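Local coordinates for protein type-2Aa cytolytic delta-endotoxin (PDB 1CBY) that kills larvae of dipteran insects by making pores in the epithelial cell membrane of their midgut, and exists as an inactive dimeric protoxin before activation to a monomer, at residues L58-A63 and M184-L189; Y53-L58 and V234-V239; I155-L160 and T165-N170; T138-F143 and F205-S210. All coordinates share one frame; numbering follows the deposited sequence.

Contact 1: L58-A63 and M184-L189; sequences LHLANA and MAVLPL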
# COMPACT_ATOMS: atom_id res chain seq x y z
N LEU A 58 12.79 -0.93 -10.09
CA LEU A 58 12.59 0.51 -10.23
C LEU A 58 12.94 0.96 -11.65
O LEU A 58 12.25 1.81 -12.23
CB LEU A 58 13.42 1.25 -9.18
CG LEU A 58 12.81 2.50 -8.55
CD1 LEU A 58 11.33 2.32 -8.27
CD2 LEU A 58 13.56 2.82 -7.27
N HIS A 59 13.99 0.38 -12.21
CA HIS A 59 14.40 0.72 -13.57
C HIS A 59 13.30 0.34 -14.54
O HIS A 59 12.86 1.16 -15.35
CB HIS A 59 15.69 -0.00 -13.94
CG HIS A 59 16.93 0.74 -13.54
ND1 HIS A 59 17.14 1.15 -12.25
CD2 HIS A 59 17.96 1.15 -14.32
CE1 HIS A 59 18.29 1.79 -12.27
NE2 HIS A 59 18.83 1.82 -13.50
N LEU A 60 12.83 -0.90 -14.44
CA LEU A 60 11.77 -1.41 -15.30
C LEU A 60 10.50 -0.58 -15.16
O LEU A 60 9.83 -0.27 -16.15
CB LEU A 60 11.49 -2.89 -14.99
CG LEU A 60 12.56 -3.87 -15.49
CD1 LEU A 60 12.59 -5.13 -14.64
CD2 LEU A 60 12.30 -4.19 -16.95
N ALA A 61 10.19 -0.19 -13.93
CA ALA A 61 9.01 0.62 -13.67
C ALA A 61 9.11 1.96 -14.41
O ALA A 61 8.21 2.32 -15.19
CB ALA A 61 8.85 0.86 -12.17
N ASN A 62 10.22 2.67 -14.21
CA ASN A 62 10.45 3.97 -14.85
C ASN A 62 10.42 3.89 -16.36
O ASN A 62 9.91 4.80 -17.02
CB ASN A 62 11.78 4.57 -14.41
CG ASN A 62 11.77 5.02 -12.97
OD1 ASN A 62 10.73 5.01 -12.31
ND2 ASN A 62 12.93 5.40 -12.47
N ALA A 63 10.98 2.82 -16.92
CA ALA A 63 11.01 2.65 -18.37
C ALA A 63 9.61 2.65 -18.95
O ALA A 63 9.37 3.19 -20.03
CB ALA A 63 11.73 1.37 -18.74
N MET A 184 12.86 -11.68 -13.46
CA MET A 184 11.93 -10.85 -12.71
C MET A 184 10.77 -10.61 -13.65
O MET A 184 10.96 -10.48 -14.86
CB MET A 184 12.57 -9.50 -12.36
CG MET A 184 11.60 -8.54 -11.68
SD MET A 184 12.36 -6.99 -11.23
CE MET A 184 13.11 -7.40 -9.65
N ALA A 185 9.56 -10.60 -13.12
CA ALA A 185 8.38 -10.38 -13.94
C ALA A 185 7.80 -8.99 -13.70
O ALA A 185 7.61 -8.58 -12.55
CB ALA A 185 7.33 -11.45 -13.65
N VAL A 186 7.57 -8.25 -14.78
CA VAL A 186 7.01 -6.91 -14.68
C VAL A 186 5.68 -6.92 -15.41
O VAL A 186 5.57 -7.52 -16.48
CB VAL A 186 7.93 -5.86 -15.32
CG1 VAL A 186 7.37 -4.47 -15.08
CG2 VAL A 186 9.32 -5.97 -14.74
N LEU A 187 4.69 -6.24 -14.85
CA LEU A 187 3.37 -6.22 -15.47
C LEU A 187 2.71 -4.83 -15.49
O LEU A 187 2.08 -4.42 -14.51
CB LEU A 187 2.44 -7.21 -14.75
CG LEU A 187 1.33 -7.95 -15.51
CD1 LEU A 187 0.51 -8.74 -14.51
CD2 LEU A 187 0.42 -6.99 -16.26
N PRO A 188 2.94 -4.06 -16.57
CA PRO A 188 2.34 -2.73 -16.69
C PRO A 188 0.87 -2.97 -17.02
O PRO A 188 0.55 -3.53 -18.07
CB PRO A 188 3.07 -2.14 -17.90
CG PRO A 188 4.39 -2.80 -17.86
CD PRO A 188 3.99 -4.23 -17.57
N LEU A 189 -0.01 -2.57 -16.11
CA LEU A 189 -1.45 -2.76 -16.28
C LEU A 189 -2.22 -1.44 -16.27
O LEU A 189 -2.07 -0.64 -15.35
CB LEU A 189 -1.96 -3.66 -15.16
CG LEU A 189 -3.46 -3.94 -15.06
CD1 LEU A 189 -3.88 -4.86 -16.20
CD2 LEU A 189 -3.76 -4.59 -13.72
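Leu60 of helix 54-63 meets Val186 and Met184 of strand 183-195 with methyl groups and one sulfur; no flat group takes part. Leu60 CD1 touches Val186 CG2 at 3.4 Å. Val186 CG2 also lies 3.8 Å from Leu60 CB, so this one methyl is in reach of both the base and the end of the leucine. Val186 has CG1 anti to the backbone N (chi1 -175°), which leaves CG2 as the branch that meets the helix. Leu60 CD1 also reaches Met184 SD, at 3.9 Å. These two side chains pass each other head to tail, the leucine coming from the helix and the methionine from the strand. The methionine chain runs straight to its sulfur and then bends at chi3 (-84°). There is no hydrogen bond between the two segments. The backbones stand well apart, with Leu60 CA and Val186 CA 7.3 Å from each other. All three residues are buried. Met184 and Val186 direct their CB atoms to the helix, and Ala185 between them faces the other way, as expected for a strand. Strand 183-195 is an inner strand here, bonded through its backbone to strands 165-175 and 210-225. Leu187 packs on Ile118 and Leu122 of helix 107-122. The sheet therefore lies between helix 54-63 on one face and helix 107-122 on the other.

Contact 2: Y53-L58 and V234-V239; sequences YINQAL and VDIFNV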
# COMPACT_ATOMS: atom_id res chain seq x y z
N TYR A 53 17.19 -6.54 -5.65
CA TYR A 53 16.57 -6.46 -6.97
C TYR A 53 15.60 -5.29 -7.08
O TYR A 53 14.92 -5.12 -8.10
CB TYR A 53 15.85 -7.78 -7.30
CG TYR A 53 16.78 -8.97 -7.36
CD1 TYR A 53 17.76 -9.06 -8.34
CD2 TYR A 53 16.69 -9.99 -6.41
CE1 TYR A 53 18.64 -10.14 -8.38
CE2 TYR A 53 17.56 -11.07 -6.44
CZ TYR A 53 18.53 -11.14 -7.43
OH TYR A 53 19.40 -12.22 -7.48
N ILE A 54 15.56 -4.46 -6.05
CA ILE A 54 14.69 -3.29 -6.03
C ILE A 54 15.11 -2.32 -7.12
O ILE A 54 14.27 -1.77 -7.84
CB ILE A 54 14.69 -2.61 -4.64
CG1 ILE A 54 13.90 -3.47 -3.64
CG2 ILE A 54 14.12 -1.19 -4.72
CD1 ILE A 54 13.97 -2.99 -2.20
N ASN A 55 16.42 -2.14 -7.29
CA ASN A 55 16.96 -1.24 -8.30
C ASN A 55 16.49 -1.67 -9.68
O ASN A 55 16.05 -0.84 -10.47
CB ASN A 55 18.49 -1.25 -8.24
CG ASN A 55 19.12 0.01 -8.84
OD1 ASN A 55 20.30 0.28 -8.61
ND2 ASN A 55 18.34 0.79 -9.58
N GLN A 56 16.58 -2.96 -9.96
CA GLN A 56 16.15 -3.51 -11.25
C GLN A 56 14.67 -3.25 -11.47
O GLN A 56 14.25 -2.84 -12.56
CB GLN A 56 16.44 -5.01 -11.31
CG GLN A 56 16.01 -5.68 -12.60
CD GLN A 56 16.37 -7.15 -12.64
OE1 GLN A 56 16.88 -7.71 -11.67
NE2 GLN A 56 16.11 -7.79 -13.77
N ALA A 57 13.88 -3.49 -10.44
CA ALA A 57 12.43 -3.29 -10.51
C ALA A 57 12.10 -1.82 -10.79
O ALA A 57 11.24 -1.51 -11.63
CB ALA A 57 11.79 -3.73 -9.20
N LEU A 58 12.79 -0.93 -10.09
CA LEU A 58 12.59 0.51 -10.23
C LEU A 58 12.94 0.96 -11.65
O LEU A 58 12.25 1.81 -12.23
CB LEU A 58 13.42 1.25 -9.18
CG LEU A 58 12.81 2.50 -8.55
CD1 LEU A 58 11.33 2.32 -8.27
CD2 LEU A 58 13.56 2.82 -7.27
N VAL A 234 19.96 6.24 -2.01
CA VAL A 234 19.60 7.52 -2.61
C VAL A 234 19.89 7.50 -4.10
O VAL A 234 19.08 7.97 -4.90
CB VAL A 234 20.34 8.71 -1.95
CG1 VAL A 234 19.91 10.01 -2.60
CG2 VAL A 234 20.07 8.74 -0.45
N ASP A 235 21.02 6.92 -4.48
CA ASP A 235 21.40 6.84 -5.88
C ASP A 235 20.29 6.15 -6.65
O ASP A 235 19.94 6.55 -7.76
CB ASP A 235 22.70 6.05 -6.06
CG ASP A 235 23.92 6.77 -5.51
OD1 ASP A 235 23.77 7.73 -4.72
OD2 ASP A 235 25.05 6.36 -5.86
N ILE A 236 19.71 5.12 -6.03
CA ILE A 236 18.64 4.37 -6.66
C ILE A 236 17.44 5.26 -6.99
O ILE A 236 16.97 5.27 -8.13
CB ILE A 236 18.20 3.16 -5.77
CG1 ILE A 236 19.35 2.15 -5.66
CG2 ILE A 236 16.97 2.48 -6.35
CD1 ILE A 236 19.03 0.94 -4.83
N PHE A 237 16.99 6.05 -6.03
CA PHE A 237 15.84 6.92 -6.26
C PHE A 237 16.12 8.18 -7.07
O PHE A 237 15.21 8.95 -7.35
CB PHE A 237 15.15 7.24 -4.93
CG PHE A 237 14.49 6.05 -4.30
CD1 PHE A 237 15.19 5.21 -3.45
CD2 PHE A 237 13.16 5.75 -4.59
CE1 PHE A 237 14.59 4.08 -2.89
CE2 PHE A 237 12.55 4.62 -4.04
CZ PHE A 237 13.26 3.79 -3.19
N ASN A 238 17.38 8.39 -7.46
CA ASN A 238 17.74 9.55 -8.28
C ASN A 238 17.58 9.25 -9.76
O ASN A 238 17.63 10.15 -10.60
CB ASN A 238 19.18 9.98 -8.02
CG ASN A 238 19.33 10.91 -6.82
OD1 ASN A 238 20.43 11.35 -6.51
ND2 ASN A 238 18.22 11.22 -6.16
N VAL A 239 17.44 7.97 -10.09
CA VAL A 239 17.29 7.54 -11.47
C VAL A 239 16.02 8.15 -12.06
O VAL A 239 14.97 8.18 -11.41
CB VAL A 239 17.23 5.99 -11.58
CG1 VAL A 239 17.03 5.55 -13.02
CG2 VAL A 239 18.52 5.37 -11.02
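Asn55 OD1 lies 3.6 Å from Ile236 CG1 and is hydrogen-bonded to Ser229 OG. The carbonyl oxygen of the amide thus has its polar partner outside the two segments, and its flank gives Ile236 a packing surface. The rest of the amide takes part as well, with Asn55 ND2 3.9 Å from Ile236 CG2. Asn55 holds CG roughly opposite its own backbone N (chi1 -157°), which turns the amide across the isoleucine at a slant. Ile236 fits between Asn55 and Leu58, one helical turn apart. Its CG1 branch meets the asparagine, and Ile236 CG2 meets Leu58 CD2 at 3.5 Å.

The elements joined are helix 54-63, with Tyr53 at its N-cap position, and the short helix 233-237 near the C-terminal end of the chain. Asn55 and Ile236 mark their closest backbone approach, CA to CA 6.1 Å. Leu58 CD2 has a second partner in Phe237. It stands over one face of the ring as a CH-pi contact, 4.1 Å from the Phe237 ring centroid and 22° off the normal, shifted toward the rim near CE2. The Phe237 CB points away from helix 54-63, but the ring turns back to meet the leucine.

Phe237 O is hydrogen-bonded to Ser38 OG, and Ser38 is the N-terminal proteolytic processing stop. The dimer of the protoxin also reaches this place. Ile233 of the second subunit packs on both Ile54 and Ile236, and Pro51 of the second subunit packs on Phe237.

Contact 3: I155-L160 and T165-N170; sequences IFWHSL and TSYYYN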
# COMPACT_ATOMS: atom_id res chain seq x y z
N ILE A 155 -4.59 8.03 -11.49
CA ILE A 155 -5.97 8.07 -11.96
C ILE A 155 -6.30 9.37 -12.68
O ILE A 155 -6.10 10.46 -12.15
CB ILE A 155 -6.98 7.80 -10.81
CG1 ILE A 155 -8.41 7.87 -11.36
CG2 ILE A 155 -6.76 8.75 -9.65
CD1 ILE A 155 -9.45 7.39 -10.38
N PHE A 156 -6.81 9.24 -13.90
CA PHE A 156 -7.17 10.39 -14.73
C PHE A 156 -8.63 10.29 -15.16
O PHE A 156 -8.99 9.41 -15.94
CB PHE A 156 -6.28 10.45 -15.97
CG PHE A 156 -6.62 11.59 -16.90
CD1 PHE A 156 -6.36 12.90 -16.54
CD2 PHE A 156 -7.16 11.33 -18.16
CE1 PHE A 156 -6.65 13.95 -17.40
CE2 PHE A 156 -7.45 12.38 -19.03
CZ PHE A 156 -7.20 13.68 -18.65
N TRP A 157 -9.46 11.19 -14.64
CA TRP A 157 -10.88 11.21 -14.98
C TRP A 157 -11.10 11.90 -16.32
O TRP A 157 -10.21 12.57 -16.84
CB TRP A 157 -11.68 11.95 -13.91
CG TRP A 157 -11.43 11.48 -12.51
CD1 TRP A 157 -10.45 11.92 -11.66
CD2 TRP A 157 -12.22 10.54 -11.75
NE1 TRP A 157 -10.58 11.33 -10.44
CE2 TRP A 157 -11.66 10.48 -10.46
CE3 TRP A 157 -13.34 9.76 -12.04
CZ2 TRP A 157 -12.18 9.66 -9.45
CZ3 TRP A 157 -13.86 8.95 -11.05
CH2 TRP A 157 -13.28 8.90 -9.77
N HIS A 158 -12.29 11.71 -16.87
CA HIS A 158 -12.68 12.31 -18.14
C HIS A 158 -14.11 11.92 -18.49
O HIS A 158 -14.75 11.16 -17.75
CB HIS A 158 -11.72 11.92 -19.27
CG HIS A 158 -11.72 10.47 -19.60
ND1 HIS A 158 -12.62 9.94 -20.50
CD2 HIS A 158 -10.84 9.50 -19.23
CE1 HIS A 158 -12.26 8.68 -20.66
NE2 HIS A 158 -11.19 8.37 -19.92
N SER A 159 -14.63 12.49 -19.57
CA SER A 159 -15.99 12.23 -20.04
C SER A 159 -17.06 12.28 -18.95
O SER A 159 -18.16 11.75 -19.11
CB SER A 159 -16.05 10.88 -20.76
OG SER A 159 -15.08 10.83 -21.80
N LEU A 160 -16.76 12.98 -17.86
CA LEU A 160 -17.70 13.09 -16.75
C LEU A 160 -19.04 13.66 -17.16
O LEU A 160 -19.12 14.60 -17.95
CB LEU A 160 -17.11 13.93 -15.61
CG LEU A 160 -15.82 13.41 -14.97
CD1 LEU A 160 -15.50 14.24 -13.73
CD2 LEU A 160 -15.96 11.94 -14.60
N THR A 165 -19.32 8.26 -15.94
CA THR A 165 -18.05 8.61 -15.30
C THR A 165 -16.98 7.70 -15.90
O THR A 165 -17.12 6.47 -15.88
CB THR A 165 -18.12 8.39 -13.78
OG1 THR A 165 -19.11 9.25 -13.21
CG2 THR A 165 -16.77 8.69 -13.13
N SER A 166 -15.94 8.30 -16.46
CA SER A 166 -14.86 7.54 -17.07
C SER A 166 -13.54 7.93 -16.44
O SER A 166 -13.41 9.02 -15.88
CB SER A 166 -14.80 7.81 -18.57
OG SER A 166 -15.99 7.37 -19.20
N TYR A 167 -12.56 7.04 -16.50
CA TYR A 167 -11.24 7.32 -15.94
C TYR A 167 -10.18 6.30 -16.35
O TYR A 167 -10.49 5.21 -16.82
CB TYR A 167 -11.30 7.45 -14.41
CG TYR A 167 -11.84 6.25 -13.65
CD1 TYR A 167 -11.01 5.20 -13.26
CD2 TYR A 167 -13.19 6.18 -13.29
CE1 TYR A 167 -11.50 4.12 -12.53
CE2 TYR A 167 -13.69 5.11 -12.56
CZ TYR A 167 -12.84 4.08 -12.19
OH TYR A 167 -13.32 3.01 -11.46
N TYR A 168 -8.93 6.71 -16.21
CA TYR A 168 -7.80 5.85 -16.53
C TYR A 168 -7.17 5.48 -15.20
O TYR A 168 -7.11 6.32 -14.29
CB TYR A 168 -6.79 6.60 -17.38
CG TYR A 168 -7.30 6.98 -18.75
CD1 TYR A 168 -8.09 6.10 -19.49
CD2 TYR A 168 -6.98 8.21 -19.31
CE1 TYR A 168 -8.54 6.44 -20.76
CE2 TYR A 168 -7.43 8.56 -20.58
CZ TYR A 168 -8.20 7.67 -21.30
OH TYR A 168 -8.63 7.99 -22.57
N TYR A 169 -6.75 4.24 -15.06
CA TYR A 169 -6.11 3.78 -13.83
C TYR A 169 -4.90 2.97 -14.23
O TYR A 169 -5.02 1.95 -14.91
CB TYR A 169 -7.09 2.95 -13.02
CG TYR A 169 -6.75 2.87 -11.55
CD1 TYR A 169 -5.67 2.10 -11.11
CD2 TYR A 169 -7.50 3.56 -10.61
CE1 TYR A 169 -5.37 2.01 -9.75
CE2 TYR A 169 -7.20 3.47 -9.25
CZ TYR A 169 -6.13 2.69 -8.83
OH TYR A 169 -5.84 2.58 -7.50
N ASN A 170 -3.72 3.44 -13.84
CA ASN A 170 -2.47 2.77 -14.18
C ASN A 170 -1.88 2.08 -12.97
O ASN A 170 -1.73 2.68 -11.90
CB ASN A 170 -1.47 3.77 -14.74
CG ASN A 170 -2.03 4.59 -15.89
OD1 ASN A 170 -2.73 4.06 -16.76
ND2 ASN A 170 -1.74 5.88 -15.89
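Trp157, Tyr167 and Ile155 form the apolar centre on one side of the strand pair. Trp157 CZ3 approaches Tyr167 CD2 at 3.6 Å. The six-membered ring of Trp157 and the Tyr167 ring meet obliquely, their planes at 61°. Ile155 CD1 touches the Tyr167 ring at CD1, 3.9 Å away, and also lies over a face of the Trp157 indole. Thr165 CG2 sits at the indole edge, 3.6 Å from Trp157 CZ3. Tyr167 OH is hydrogen-bonded to Thr142 O.

The two segments form a beta hairpin of strands 155-158 and 165-175. Phe156 and Tyr168 are a hydrogen-bonded pair, with Phe156 N to Tyr168 O at 3.0 Å and the return bond, Tyr168 N to Phe156 O, at 2.7 Å. His158 N donates to Ser166 O, and the return bond from Ser166 N to His158 O is weak.

Phe156, His158 and Tyr168 make an aromatic cluster on the other side. Phe156 and Tyr168 run side by side, rim to rim, their planes at 20°. The His158 side chain comes across Tyr168 and puts NE2 over one face of its ring, toward the rim, with the planes inclined at 46°. Ser166 CB covers a face of the His158 ring, 3.7 Å from its centroid. In the plane of that ring, His158 ND1 shares a 2.9 Å hydrogen bond with Ser159 OG.

Contact 4: T138-F143 and F205-S210; sequences TIKGTF and FTIKDS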
# COMPACT_ATOMS: atom_id res chain seq x y z
N THR A 138 -5.33 -4.49 -4.80
CA THR A 138 -5.07 -3.49 -5.83
C THR A 138 -6.23 -3.41 -6.83
O THR A 138 -6.68 -2.32 -7.18
CB THR A 138 -3.75 -3.81 -6.58
OG1 THR A 138 -2.64 -3.64 -5.69
CG2 THR A 138 -3.57 -2.90 -7.77
N ILE A 139 -6.74 -4.57 -7.26
CA ILE A 139 -7.85 -4.59 -8.21
C ILE A 139 -9.08 -3.94 -7.59
O ILE A 139 -9.73 -3.11 -8.22
CB ILE A 139 -8.18 -6.03 -8.68
CG1 ILE A 139 -6.95 -6.65 -9.35
CG2 ILE A 139 -9.31 -6.01 -9.71
CD1 ILE A 139 -6.37 -5.79 -10.44
N LYS A 140 -9.36 -4.28 -6.34
CA LYS A 140 -10.50 -3.70 -5.64
C LYS A 140 -10.36 -2.17 -5.58
O LYS A 140 -11.33 -1.44 -5.76
CB LYS A 140 -10.60 -4.24 -4.21
CG LYS A 140 -11.02 -5.69 -4.08
CD LYS A 140 -11.12 -6.07 -2.61
CE LYS A 140 -11.60 -7.49 -2.41
NZ LYS A 140 -11.65 -7.81 -0.96
N GLY A 141 -9.13 -1.72 -5.35
CA GLY A 141 -8.85 -0.29 -5.26
C GLY A 141 -9.04 0.45 -6.57
O GLY A 141 -9.09 1.68 -6.59
N THR A 142 -9.12 -0.29 -7.67
CA THR A 142 -9.32 0.30 -8.98
C THR A 142 -10.79 0.69 -9.16
O THR A 142 -11.11 1.49 -10.04
CB THR A 142 -8.89 -0.70 -10.09
OG1 THR A 142 -7.50 -1.02 -9.93
CG2 THR A 142 -9.12 -0.12 -11.48
N PHE A 143 -11.67 0.15 -8.32
CA PHE A 143 -13.09 0.45 -8.44
C PHE A 143 -13.73 0.99 -7.17
O PHE A 143 -14.81 1.57 -7.23
CB PHE A 143 -13.86 -0.79 -8.90
CG PHE A 143 -13.34 -1.39 -10.19
CD1 PHE A 143 -13.76 -0.90 -11.42
CD2 PHE A 143 -12.41 -2.42 -10.16
CE1 PHE A 143 -13.25 -1.43 -12.61
CE2 PHE A 143 -11.90 -2.95 -11.34
CZ PHE A 143 -12.32 -2.45 -12.57
N PHE A 205 -18.41 4.07 -3.88
CA PHE A 205 -18.77 2.71 -4.25
C PHE A 205 -18.08 1.69 -3.33
O PHE A 205 -16.93 1.87 -2.93
CB PHE A 205 -18.34 2.44 -5.69
CG PHE A 205 -19.43 2.66 -6.69
CD1 PHE A 205 -20.69 3.12 -6.30
CD2 PHE A 205 -19.21 2.36 -8.04
CE1 PHE A 205 -21.71 3.28 -7.23
CE2 PHE A 205 -20.23 2.52 -8.97
CZ PHE A 205 -21.48 2.98 -8.57
N THR A 206 -18.77 0.60 -3.04
CA THR A 206 -18.23 -0.46 -2.20
C THR A 206 -18.21 -1.76 -3.00
O THR A 206 -18.80 -1.85 -4.08
CB THR A 206 -19.07 -0.65 -0.92
OG1 THR A 206 -20.41 -1.01 -1.26
CG2 THR A 206 -19.10 0.63 -0.10
N ILE A 207 -17.53 -2.78 -2.47
CA ILE A 207 -17.43 -4.09 -3.11
C ILE A 207 -18.79 -4.68 -3.47
O ILE A 207 -18.92 -5.44 -4.44
CB ILE A 207 -16.64 -5.06 -2.19
CG1 ILE A 207 -15.15 -4.73 -2.21
CG2 ILE A 207 -16.84 -6.50 -2.61
CD1 ILE A 207 -14.50 -4.94 -3.56
N LYS A 208 -19.82 -4.29 -2.72
CA LYS A 208 -21.17 -4.79 -2.92
C LYS A 208 -22.02 -4.02 -3.93
O LYS A 208 -23.19 -4.36 -4.14
CB LYS A 208 -21.91 -4.81 -1.58
CG LYS A 208 -21.19 -5.52 -0.45
CD LYS A 208 -22.01 -5.44 0.83
CE LYS A 208 -21.34 -6.14 1.99
NZ LYS A 208 -22.22 -6.13 3.20
N ASP A 209 -21.47 -2.98 -4.53
CA ASP A 209 -22.23 -2.19 -5.48
C ASP A 209 -22.24 -2.72 -6.90
O ASP A 209 -21.32 -3.39 -7.33
CB ASP A 209 -21.81 -0.72 -5.44
CG ASP A 209 -22.36 -0.00 -4.23
OD1 ASP A 209 -23.60 0.01 -4.05
OD2 ASP A 209 -21.56 0.53 -3.43
N SER A 210 -23.31 -2.40 -7.62
CA SER A 210 -23.48 -2.84 -9.00
C SER A 210 -23.63 -1.63 -9.92
O SER A 210 -24.07 -0.56 -9.48
CB SER A 210 -24.72 -3.72 -9.11
OG SER A 210 -24.72 -4.75 -8.14
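A type I beta turn, Thr206 to Asp209, brings Ile207 against Lys140 of helix 129-141. Ile207 CD1 lies 3.6 Å from Lys140 CG and 3.7 Å from Lys140 CD. The methyl thus rests on the aliphatic part of the lysine, and the two side chains cross at about a right angle. Lys140 is extended beyond CG, so its amino group is carried past the isoleucine. NZ then makes a salt bridge to Asp147 of the second subunit and a hydrogen bond to Thr148 of the second subunit. A weaker touch lies further along, with Phe143 O 3.9 Å from Phe205 CB. No hydrogen bond joins the two segments.

The turn lies in the loop between helix 199-202 and strand 210-225. Helix 129-141 belongs to the helical layer that also holds helix 107-122. Phe143 packs on Met110 and Leu114 of that second helix, and on Val193 and Val215 of the sheet this layer packs against.

Each segment is braced from within. Asp209 OD2 accepts two bonds from Thr206. Thr206 N comes at 2.8 Å to the anti lone pair of Asp209 OD2, with an N-H...O angle of 159°. Thr206 OG1 reaches Asp209 OD2 at 2.9 Å from above the carboxylate plane. The turn also has its backbone bond, Asp209 N to Thr206 O. Asp209 CB lies over one face of the Phe205 ring. On the helix side, Thr142 OG1 donates to Thr138 O, 3.2 Å away.

Contact 1 is the most central, and its touching residues are all buried. Contact 2 is also largely buried but farther out. Both use helix 54-63, share Leu58, and touch each other where Met184 packs on Tyr53 and Ala57. Contacts 3 and 4 lie across the centre of the chain from contact 1 and are partly buried. They adjoin where the hairpin's tyrosines reach residues 141-143. Contacts 1 and 3 reach neighbouring strands of one sheet. Only contact 3 has hydrogen bonds between its segments. Contacts 1 and 2 rest on side-chain packing, and contact 4 mainly on an isoleucine against a lysine chain whose charge goes to the second subunit. That subunit touches every contact except contact 3.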